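Local coordinates for protein putative uronate isomerase (Thermotoga maritima, PDB 4NAR) that is of unproven function but belongs to the lactate racemase family and may interconvert the enantiomers of lactate, at residues A49-L52 and Y53-L56; N317-M320 and D321-R325; M209-E212 and K213-A216; N90-R93 and V94-H97. All blocks are in the same frame, centred on the assembly; numbering follows the deposited sequence.

Interaction 1: residues A49-L52 and Y53-L56; sequences AKNL and YRFL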
loop_
_atom_site.group_PDB
_atom_site.type_symbol
_atom_site.label_atom_id
_atom_site.label_comp_id
_atom_site.label_asym_id
_atom_site.label_seq_id
_atom_site.Cartn_x
_atom_site.Cartn_y
_atom_site.Cartn_z
ATOM N N ALA A 49 -15.104 -10.551 -5.766
ATOM C CA ALA A 49 -16.253 -9.682 -5.532
ATOM C C ALA A 49 -17.494 -10.108 -6.327
ATOM O O ALA A 49 -18.578 -10.264 -5.765
ATOM C CB ALA A 49 -15.892 -8.252 -5.868
ATOM N N LYS A 50 -17.334 -10.288 -7.635
ATOM C CA LYS A 50 -18.478 -10.606 -8.485
ATOM C C LYS A 50 -19.133 -11.944 -8.097
ATOM O O LYS A 50 -20.356 -12.075 -8.147
ATOM C CB LYS A 50 -18.087 -10.563 -9.972
ATOM C CG LYS A 50 -17.761 -11.911 -10.607
ATOM C CD LYS A 50 -17.122 -11.743 -11.986
ATOM C CE LYS A 50 -16.990 -13.092 -12.700
ATOM N NZ LYS A 50 -15.959 -13.028 -13.773
ATOM N N ASN A 51 -18.326 -12.923 -7.688
ATOM C CA ASN A 51 -18.871 -14.224 -7.310
ATOM C C ASN A 51 -19.499 -14.183 -5.933
ATOM O O ASN A 51 -20.566 -14.765 -5.722
ATOM C CB ASN A 51 -17.826 -15.332 -7.421
ATOM C CG ASN A 51 -17.610 -15.773 -8.860
ATOM O OD1 ASN A 51 -18.558 -16.187 -9.538
ATOM N ND2 ASN A 51 -16.372 -15.658 -9.347
ATOM N N LEU A 52 -18.848 -13.469 -5.009
ATOM C CA LEU A 52 -19.415 -13.238 -3.683
ATOM C C LEU A 52 -20.805 -12.625 -3.790
ATOM O O LEU A 52 -21.747 -13.082 -3.137
ATOM C CB LEU A 52 -18.516 -12.306 -2.878
ATOM C CG LEU A 52 -18.852 -12.129 -1.399
ATOM C CD1 LEU A 52 -18.785 -13.471 -0.673
ATOM C CD2 LEU A 52 -17.891 -11.137 -0.774
ATOM N N TYR A 53 -20.926 -11.602 -4.634
ATOM C CA TYR A 53 -22.200 -10.917 -4.842
ATOM C C TYR A 53 -23.246 -11.851 -5.443
ATOM O O TYR A 53 -24.399 -11.838 -5.029
ATOM C CB TYR A 53 -21.995 -9.700 -5.742
ATOM C CG TYR A 53 -23.257 -9.062 -6.296
ATOM C CD1 TYR A 53 -24.106 -8.316 -5.480
ATOM C CD2 TYR A 53 -23.574 -9.162 -7.654
ATOM C CE1 TYR A 53 -25.251 -7.711 -5.996
ATOM C CE2 TYR A 53 -24.715 -8.556 -8.179
ATOM C CZ TYR A 53 -25.545 -7.835 -7.345
ATOM O OH TYR A 53 -26.677 -7.239 -7.858
ATOM N N ARG A 54 -22.833 -12.662 -6.414
ATOM C CA ARG A 54 -23.747 -13.571 -7.086
ATOM C C ARG A 54 -24.400 -14.539 -6.091
ATOM O O ARG A 54 -25.629 -14.639 -6.010
ATOM C CB ARG A 54 -23.003 -14.343 -8.169
ATOM C CG ARG A 54 -23.831 -14.602 -9.410
ATOM C CD ARG A 54 -24.357 -16.033 -9.471
ATOM N NE ARG A 54 -24.570 -16.433 -10.860
ATOM C CZ ARG A 54 -23.651 -17.031 -11.613
ATOM N NH1 ARG A 54 -22.456 -17.322 -11.103
ATOM N NH2 ARG A 54 -23.926 -17.343 -12.877
ATOM N N PHE A 55 -23.559 -15.236 -5.331
ATOM C CA PHE A 55 -24.014 -16.159 -4.299
ATOM C C PHE A 55 -24.831 -15.474 -3.216
ATOM O O PHE A 55 -25.773 -16.064 -2.676
ATOM C CB PHE A 55 -22.814 -16.866 -3.672
ATOM C CG PHE A 55 -22.060 -17.738 -4.638
ATOM C CD1 PHE A 55 -22.729 -18.404 -5.659
ATOM C CD2 PHE A 55 -20.683 -17.881 -4.538
ATOM C CE1 PHE A 55 -22.037 -19.212 -6.556
ATOM C CE2 PHE A 55 -19.984 -18.686 -5.431
ATOM C CZ PHE A 55 -20.663 -19.351 -6.441
ATOM N N LEU A 56 -24.462 -14.240 -2.886
ATOM C CA LEU A 56 -25.234 -13.470 -1.921
ATOM C C LEU A 56 -26.639 -13.174 -2.439
ATOM O O LEU A 56 -27.599 -13.195 -1.664
ATOM C CB LEU A 56 -24.523 -12.165 -1.562
ATOM C CG LEU A 56 -23.839 -12.068 -0.199
ATOM C CD1 LEU A 56 -23.733 -13.430 0.481
ATOM C CD2 LEU A 56 -22.474 -11.431 -0.366
#

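Interaction 2: residues N317-M320 and D321-R325; sequences NPQM and DKWIR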
loop_
_atom_site.group_PDB
_atom_site.type_symbol
_atom_site.label_atom_id
_atom_site.label_comp_id
_atom_site.label_asym_id
_atom_site.label_seq_id
_atom_site.Cartn_x
_atom_site.Cartn_y
_atom_site.Cartn_z
ATOM N N ASN A 317 -3.793 14.723 -3.800
ATOM C CA ASN A 317 -4.233 15.692 -2.808
ATOM C C ASN A 317 -3.356 16.961 -2.873
ATOM O O ASN A 317 -2.163 16.907 -2.559
ATOM C CB ASN A 317 -4.169 15.058 -1.421
ATOM C CG ASN A 317 -4.666 15.986 -0.333
ATOM O OD1 ASN A 317 -3.895 16.779 0.210
ATOM N ND2 ASN A 317 -5.959 15.894 -0.007
ATOM N N PRO A 318 -3.944 18.106 -3.284
ATOM C CA PRO A 318 -3.185 19.335 -3.596
ATOM C C PRO A 318 -2.292 19.764 -2.448
ATOM O O PRO A 318 -1.149 20.192 -2.649
ATOM C CB PRO A 318 -4.278 20.398 -3.790
ATOM C CG PRO A 318 -5.509 19.619 -4.175
ATOM C CD PRO A 318 -5.402 18.316 -3.388
ATOM N N GLN A 319 -2.825 19.641 -1.243
ATOM C CA GLN A 319 -2.093 20.027 -0.058
ATOM C C GLN A 319 -0.854 19.151 0.119
ATOM O O GLN A 319 0.255 19.672 0.277
ATOM C CB GLN A 319 -2.999 19.954 1.165
ATOM C CG GLN A 319 -2.272 20.169 2.475
ATOM C CD GLN A 319 -2.416 21.588 2.996
ATOM O OE1 GLN A 319 -3.092 21.826 4.015
ATOM N NE2 GLN A 319 -1.771 22.545 2.309
HETATM N N MSE A 320 -1.030 17.829 0.073
HETATM C CA MSE A 320 0.111 16.910 0.202
HETATM C C MSE A 320 1.139 17.060 -0.925
HETATM O O MSE A 320 2.349 16.980 -0.682
HETATM C CB MSE A 320 -0.341 15.452 0.369
HETATM C CG MSE A 320 -0.445 15.039 1.845
HETATM SE SE MSE A 320 -1.542 13.470 2.180
HETATM C CE MSE A 320 -0.168 12.127 1.957
ATOM N N ASP A 321 0.646 17.301 -2.137
ATOM C CA ASP A 321 1.479 17.635 -3.290
ATOM C C ASP A 321 2.340 18.897 -3.030
ATOM O O ASP A 321 3.555 18.903 -3.300
ATOM C CB ASP A 321 0.595 17.816 -4.533
ATOM C CG ASP A 321 1.405 18.029 -5.802
ATOM O OD1 ASP A 321 1.695 17.028 -6.501
ATOM O OD2 ASP A 321 1.757 19.196 -6.099
ATOM N N LYS A 322 1.709 19.948 -2.492
ATOM C CA LYS A 322 2.411 21.166 -2.055
ATOM C C LYS A 322 3.480 20.815 -1.024
ATOM O O LYS A 322 4.619 21.289 -1.086
ATOM C CB LYS A 322 1.419 22.151 -1.432
ATOM C CG LYS A 322 1.590 23.612 -1.832
ATOM C CD LYS A 322 0.313 24.408 -1.507
ATOM C CE LYS A 322 -0.902 23.885 -2.318
ATOM N NZ LYS A 322 -2.217 23.914 -1.565
ATOM N N TRP A 323 3.109 19.960 -0.081
ATOM C CA TRP A 323 4.024 19.591 0.989
ATOM C C TRP A 323 5.245 18.846 0.473
ATOM O O TRP A 323 6.372 19.155 0.870
ATOM C CB TRP A 323 3.297 18.775 2.048
ATOM C CG TRP A 323 2.427 19.623 2.913
ATOM C CD1 TRP A 323 2.533 20.978 3.116
ATOM C CD2 TRP A 323 1.314 19.181 3.708
ATOM N NE1 TRP A 323 1.553 21.402 3.989
ATOM C CE2 TRP A 323 0.793 20.320 4.370
ATOM C CE3 TRP A 323 0.709 17.936 3.927
ATOM C CZ2 TRP A 323 -0.313 20.245 5.244
ATOM C CZ3 TRP A 323 -0.391 17.861 4.793
ATOM C CH2 TRP A 323 -0.888 19.013 5.441
ATOM N N ILE A 324 5.019 17.876 -0.409
ATOM C CA ILE A 324 6.118 17.144 -1.032
ATOM C C ILE A 324 7.119 18.080 -1.715
ATOM O O ILE A 324 8.335 17.950 -1.508
ATOM C CB ILE A 324 5.611 16.106 -2.049
ATOM C CG1 ILE A 324 4.887 14.966 -1.316
ATOM C CG2 ILE A 324 6.779 15.576 -2.877
ATOM C CD1 ILE A 324 3.904 14.213 -2.174
ATOM N N ARG A 325 6.606 19.018 -2.513
ATOM C CA ARG A 325 7.437 20.001 -3.212
ATOM C C ARG A 325 8.156 20.977 -2.262
ATOM O O ARG A 325 9.264 21.420 -2.561
ATOM C CB ARG A 325 6.607 20.777 -4.243
ATOM C CG ARG A 325 6.260 19.981 -5.502
ATOM C CD ARG A 325 5.440 20.805 -6.519
ATOM N NE ARG A 325 4.002 20.779 -6.231
ATOM C CZ ARG A 325 3.282 21.823 -5.806
ATOM N NH1 ARG A 325 3.860 23.004 -5.616
ATOM N NH2 ARG A 325 1.974 21.686 -5.578
#

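Interaction 3: residues M209-E212 and K213-A216; sequences MIFE and KIKA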
loop_
_atom_site.group_PDB
_atom_site.type_symbol
_atom_site.label_atom_id
_atom_site.label_comp_id
_atom_site.label_asym_id
_atom_site.label_seq_id
_atom_site.Cartn_x
_atom_site.Cartn_y
_atom_site.Cartn_z
HETATM N N MSE A 209 -9.217 -2.453 18.854
HETATM C CA MSE A 209 -10.281 -1.571 19.330
HETATM C C MSE A 209 -11.386 -1.407 18.277
HETATM O O MSE A 209 -12.563 -1.214 18.606
HETATM C CB MSE A 209 -9.702 -0.210 19.715
HETATM C CG MSE A 209 -9.263 -0.100 21.171
HETATM SE SE MSE A 209 -8.294 1.579 21.429
HETATM C CE MSE A 209 -6.651 1.066 20.513
ATOM N N ILE A 210 -10.987 -1.482 17.009
ATOM C CA ILE A 210 -11.926 -1.386 15.901
ATOM C C ILE A 210 -12.822 -2.619 15.853
ATOM O O ILE A 210 -14.052 -2.493 15.855
ATOM C CB ILE A 210 -11.173 -1.199 14.551
ATOM C CG1 ILE A 210 -10.441 0.147 14.545
ATOM C CG2 ILE A 210 -12.120 -1.331 13.346
ATOM C CD1 ILE A 210 -9.619 0.400 13.304
ATOM N N PHE A 211 -12.223 -3.810 15.816
ATOM C CA PHE A 211 -13.022 -5.029 15.673
ATOM C C PHE A 211 -13.935 -5.313 16.856
ATOM O O PHE A 211 -14.969 -5.986 16.721
ATOM C CB PHE A 211 -12.153 -6.227 15.335
ATOM C CG PHE A 211 -11.778 -6.278 13.892
ATOM C CD1 PHE A 211 -12.404 -7.167 13.034
ATOM C CD2 PHE A 211 -10.832 -5.391 13.380
ATOM C CE1 PHE A 211 -12.064 -7.195 11.681
ATOM C CE2 PHE A 211 -10.499 -5.397 12.054
ATOM C CZ PHE A 211 -11.109 -6.299 11.192
ATOM N N GLU A 212 -13.552 -4.778 18.007
ATOM C CA GLU A 212 -14.401 -4.793 19.185
ATOM C C GLU A 212 -15.741 -4.096 18.913
ATOM O O GLU A 212 -16.796 -4.599 19.299
ATOM C CB GLU A 212 -13.689 -4.085 20.329
ATOM C CG GLU A 212 -13.492 -4.942 21.569
ATOM C CD GLU A 212 -13.585 -4.118 22.841
ATOM O OE1 GLU A 212 -13.073 -2.969 22.850
ATOM O OE2 GLU A 212 -14.196 -4.603 23.816
ATOM N N LYS A 213 -15.702 -2.937 18.255
ATOM C CA LYS A 213 -16.924 -2.160 18.048
ATOM C C LYS A 213 -17.765 -2.612 16.834
ATOM O O LYS A 213 -18.951 -2.284 16.739
ATOM C CB LYS A 213 -16.609 -0.664 17.981
ATOM C CG LYS A 213 -16.149 -0.071 19.320
ATOM C CD LYS A 213 -17.235 -0.221 20.397
ATOM C CE LYS A 213 -16.680 -0.898 21.665
ATOM N NZ LYS A 213 -17.714 -1.734 22.362
ATOM N N ILE A 214 -17.161 -3.368 15.918
ATOM C CA ILE A 214 -17.907 -3.933 14.786
ATOM C C ILE A 214 -18.848 -5.033 15.253
ATOM O O ILE A 214 -18.402 -6.011 15.849
ATOM C CB ILE A 214 -16.968 -4.547 13.730
ATOM C CG1 ILE A 214 -16.125 -3.454 13.073
ATOM C CG2 ILE A 214 -17.767 -5.365 12.692
ATOM C CD1 ILE A 214 -15.005 -4.008 12.225
ATOM N N LYS A 215 -20.143 -4.882 14.971
ATOM C CA LYS A 215 -21.129 -5.904 15.338
ATOM C C LYS A 215 -21.416 -6.924 14.239
ATOM O O LYS A 215 -21.795 -8.057 14.535
ATOM C CB LYS A 215 -22.437 -5.267 15.819
ATOM C CG LYS A 215 -22.650 -3.844 15.349
ATOM C CD LYS A 215 -23.126 -2.984 16.523
ATOM C CE LYS A 215 -24.291 -3.638 17.276
ATOM N NZ LYS A 215 -24.033 -3.717 18.745
ATOM N N ALA A 216 -21.247 -6.526 12.978
ATOM C CA ALA A 216 -21.312 -7.485 11.876
ATOM C C ALA A 216 -20.270 -8.591 12.075
ATOM O O ALA A 216 -19.277 -8.391 12.781
ATOM C CB ALA A 216 -21.064 -6.785 10.547
#

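Interaction 4: residues N90-R93 and V94-H97; sequences NERR and VFFH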
loop_
_atom_site.group_PDB
_atom_site.type_symbol
_atom_site.label_atom_id
_atom_site.label_comp_id
_atom_site.label_asym_id
_atom_site.label_seq_id
_atom_site.Cartn_x
_atom_site.Cartn_y
_atom_site.Cartn_z
ATOM N N ASN A 90 -25.274 -0.654 -12.700
ATOM C CA ASN A 90 -26.708 -0.714 -12.941
ATOM C C ASN A 90 -27.439 -1.796 -12.162
ATOM O O ASN A 90 -28.639 -1.995 -12.352
ATOM C CB ASN A 90 -27.021 -0.819 -14.437
ATOM C CG ASN A 90 -26.752 0.480 -15.180
ATOM O OD1 ASN A 90 -27.211 1.557 -14.773
ATOM N ND2 ASN A 90 -25.989 0.387 -16.270
ATOM N N GLU A 91 -26.738 -2.505 -11.288
ATOM C CA GLU A 91 -27.453 -3.384 -10.374
ATOM C C GLU A 91 -28.028 -2.497 -9.274
ATOM O O GLU A 91 -27.287 -1.752 -8.630
ATOM C CB GLU A 91 -26.511 -4.413 -9.764
ATOM C CG GLU A 91 -25.439 -4.929 -10.720
ATOM C CD GLU A 91 -25.752 -6.308 -11.271
ATOM O OE1 GLU A 91 -26.829 -6.856 -10.935
ATOM O OE2 GLU A 91 -24.912 -6.850 -12.033
ATOM N N ARG A 92 -29.341 -2.521 -9.063
ATOM C CA ARG A 92 -29.831 -1.926 -7.824
ATOM C C ARG A 92 -29.598 -2.997 -6.775
ATOM O O ARG A 92 -29.470 -4.179 -7.130
ATOM C CB ARG A 92 -31.323 -1.589 -7.857
ATOM C CG ARG A 92 -31.597 -0.100 -7.574
ATOM C CD ARG A 92 -31.333 0.274 -6.111
ATOM N NE ARG A 92 -31.294 1.726 -5.900
ATOM C CZ ARG A 92 -31.861 2.354 -4.865
ATOM N NH1 ARG A 92 -32.521 1.668 -3.929
ATOM N NH2 ARG A 92 -31.772 3.677 -4.759
ATOM N N ARG A 93 -29.517 -2.578 -5.515
ATOM C CA ARG A 93 -28.953 -3.358 -4.399
ATOM C C ARG A 93 -27.434 -3.154 -4.274
ATOM O O ARG A 93 -26.826 -3.557 -3.277
ATOM C CB ARG A 93 -29.276 -4.873 -4.466
ATOM C CG ARG A 93 -30.752 -5.200 -4.791
ATOM C CD ARG A 93 -31.218 -6.513 -4.171
ATOM N NE ARG A 93 -32.642 -6.767 -4.411
ATOM C CZ ARG A 93 -33.647 -6.149 -3.782
ATOM N NH1 ARG A 93 -33.403 -5.214 -2.864
ATOM N NH2 ARG A 93 -34.906 -6.465 -4.076
ATOM N N VAL A 94 -26.838 -2.494 -5.269
ATOM C CA VAL A 94 -25.396 -2.233 -5.259
ATOM C C VAL A 94 -25.068 -0.746 -5.073
ATOM O O VAL A 94 -25.569 0.112 -5.807
ATOM C CB VAL A 94 -24.726 -2.786 -6.535
ATOM C CG1 VAL A 94 -23.233 -2.512 -6.528
ATOM C CG2 VAL A 94 -24.993 -4.284 -6.642
ATOM N N PHE A 95 -24.228 -0.447 -4.082
ATOM C CA PHE A 95 -23.875 0.935 -3.757
ATOM C C PHE A 95 -22.374 1.080 -3.507
ATOM O O PHE A 95 -21.860 0.592 -2.496
ATOM C CB PHE A 95 -24.638 1.405 -2.514
ATOM C CG PHE A 95 -26.139 1.269 -2.630
ATOM C CD1 PHE A 95 -26.784 0.126 -2.174
ATOM C CD2 PHE A 95 -26.908 2.286 -3.195
ATOM C CE1 PHE A 95 -28.166 -0.005 -2.272
ATOM C CE2 PHE A 95 -28.302 2.166 -3.294
ATOM C CZ PHE A 95 -28.928 1.018 -2.838
ATOM N N PHE A 96 -21.678 1.747 -4.427
ATOM C CA PHE A 96 -20.252 2.010 -4.265
ATOM C C PHE A 96 -20.052 3.192 -3.329
ATOM O O PHE A 96 -20.848 4.133 -3.338
ATOM C CB PHE A 96 -19.602 2.361 -5.609
ATOM C CG PHE A 96 -19.783 1.310 -6.675
ATOM C CD1 PHE A 96 -19.554 -0.034 -6.394
ATOM C CD2 PHE A 96 -20.194 1.665 -7.971
ATOM C CE1 PHE A 96 -19.723 -1.020 -7.405
ATOM C CE2 PHE A 96 -20.361 0.699 -8.974
ATOM C CZ PHE A 96 -20.129 -0.645 -8.696
ATOM N N HIS A 97 -18.978 3.155 -2.540
ATOM C CA HIS A 97 -18.600 4.299 -1.715
ATOM C C HIS A 97 -17.095 4.548 -1.832
ATOM O O HIS A 97 -16.280 3.615 -1.799
ATOM C CB HIS A 97 -18.968 4.101 -0.228
ATOM C CG HIS A 97 -20.415 3.762 0.013
ATOM N ND1 HIS A 97 -21.379 4.723 0.194
ATOM C CD2 HIS A 97 -21.039 2.561 0.116
ATOM C CE1 HIS A 97 -22.556 4.132 0.395
ATOM N NE2 HIS A 97 -22.375 2.831 0.351
#

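Interaction 1: residues A49-L52 and Y53-L56
Tyr53 N donates a hydrogen bond to Ala49 O over 2.9 Å, the shortest of four successive i to i+4 backbone bonds in helix 45-58. The Phe55 N to Asn51 O bond, 3.1 Å long, is the straightest at 176°. The Phe55 ring also lies against that carbonyl: CG sits anti to the carbonyl carbon (chi1 -64°), which turns the ring back along the helix and brings CD2 to 3.3 Å from Asn51 O. An alanine here would keep the amide bond but is likely to strip the Asn51 carbonyl of its aromatic neighbour, leaving a gap beside it. On the buried flank Leu52 and Leu56 run side by side in the same direction, Leu52 CG meeting Leu56 CD2 at 3.8 Å; both side chains pack on Val23 of helix 12-24 and on Phe146 of strand 144-150. Asn51 turns its ND2 to Leu47 O and Glu12 OE1, while the Tyr53 hydroxyl bonds Glu91 OE1. The helix is the crossover of the beta-alpha-beta unit between strands 31-36 and 63-68. Four amide-carbonyl pairs are thus satisfied along the helix and the polar ends of Asn51 and Tyr53 are matched beyond these two turns, beside an apolar leucine flank.

Interaction 2: residues N317-M320 and D321-R325
Asn317 caps, and Pro318 to Arg325 form, the first turns of helix 318-327, where Asp321 N bonds Asn317 O at 2.9 Å, nearly straight, and Lys322, Trp323 and Ile324 continue the i to i+4 pattern onto Pro318, Gln319 and Met320. Across this helical turn Gln319 lies over one face of the Trp323 indole. CG is anti to the backbone N (chi1 173°) and a bend at chi2 lays the rest of the chain along the ring, with CG 3.4 Å from the centroid of the six-membered ring in a CH-pi contact. The amide follows, its plane only 16° from that of the indole, and CD stands 3.4 Å from Trp323 CZ2. Selenomethionine Met320 brings its CG to 3.7 Å from Trp323 CE3. The helix starts with an N-cap: Asn317 OD1 accepts from Met320 N at 3.1 Å, on a lone pair in the carbonyl plane. Replacing Trp323 by an alanine would probably leave the Gln319 chain without its flat support and free to swing. Asp321 OD2 is gripped side-on by Arg325, NE at 2.8 Å and NH2 at 2.6 Å, with OD2 in the guanidinium plane, whereas OD1 takes the backbone N atoms of Phe314 and His315 in the preceding loop. Met320, Trp323 and Ile324 pack against Val349 of helix 347-357, and a bound sulfate lies about 5 Å from the Met320 side chain.

Interaction 3: residues M209-E212 and K213-A216
Ile210 and Phe211 meet the single side chain of Ile214 where the chain leaves helix 198-213 for strand 217-227, and this largely apolar flank contrasts with the exposed charged pair Glu212 and Lys213. On the packed side Ile214 CD1 stands over the centre of the Phe211 ring, 4.2 Å from its centroid, in a CH-pi contact. The same methyl reaches Ile210 CG2 at 4.1 Å. Ile214 CG1 lies anti to the carbonyl carbon (chi1 -66°), beside the backbone N, which carries CD1 back toward both partners. Further apolar groups close in from the rest of the fold: Phe245 meets the Phe211 ring, Ile132 and Val134 of strand 130-135 touch Ile210, and Ile145 of strand 144-150 touches Ile214. The exposed side is looser. Glu212 OE2 and Lys213 NZ, opposite in charge, stay 4.8 Å apart, and the Lys213 chain bends at three torsions. Between the two sides Ile210 O accepts two amides: Ile214 N at 3.2 Å, in the carbonyl plane, and Lys213 N at 2.9 Å, from well above that plane. Sharing one carbonyl between an i+4 and an i+3 donor keeps both amides bonded as the helical path gives way, while cohesion among the side chains here is mainly apolar.

Interaction 4: residues N90-R93 and V94-H97
Arg92 and Phe95 meet beside a type II beta turn that runs from Glu91 to Val94 and feeds strand 94-97. From CB the Arg92 chain bends at chi2 (-71°), folding back over the turn toward the aromatic ring. CD is the first atom to arrive, 4.1 Å from Phe95 CZ; NE follows at 3.9 Å from the same carbon. At the guanidinium, CZ and NH1 both lie 3.8 Å from Phe95 CZ, and NH2 ends 4.1 Å from CE2. The two planes are 70° apart, so the ring presents its edge to one face of the guanidinium, with NH1 near the ring plane, and the pi cloud is not what meets the charge. Within the turn, Val94 N reaches Glu91 O in a weak bond of 3.5 Å, and Glu91 CB packs on Val94 CG2 at the same distance. Arg93 takes the third turn position with a positive phi of 88°, unusual for a residue with a side chain. The Glu91 carboxylate turns to Tyr53 of helix 45-58. Strand 94-97, an outermost strand of the seven-stranded mixed sheet, pairs in parallel with strand 63-68, Phe95 making backbone hydrogen bonds with Phe64 and Thr66. Its Phe95 ring stacks on His65 of that neighbour, while Phe96 faces helix 78-85, stacking on Phe81.

Interactions 1 and 4 lie on the same side of the chain's centre and touch: Tyr53 CE1 packs 3.5 Å from Val94 CG2, joining crossover helix 45-58 to the turn entering the edge strand. Interaction 1 is buried and pairs leucine packing with regular helical bonds; interaction 4, at the surface, relies on a weak turn bond and an arginine laid against an aromatic edge. Interaction 3, partly buried, serves the same mixed sheet where helix 198-213 leads to strand 217-227, through an isoleucine over a phenylalanine. Interaction 2, also partly buried, stands apart, its centre about 39 Å from that of interaction 1; its helix follows strand 302-308 of the separate parallel sheet, and it combines an N-cap, a salt bridge and an amide-indole stack.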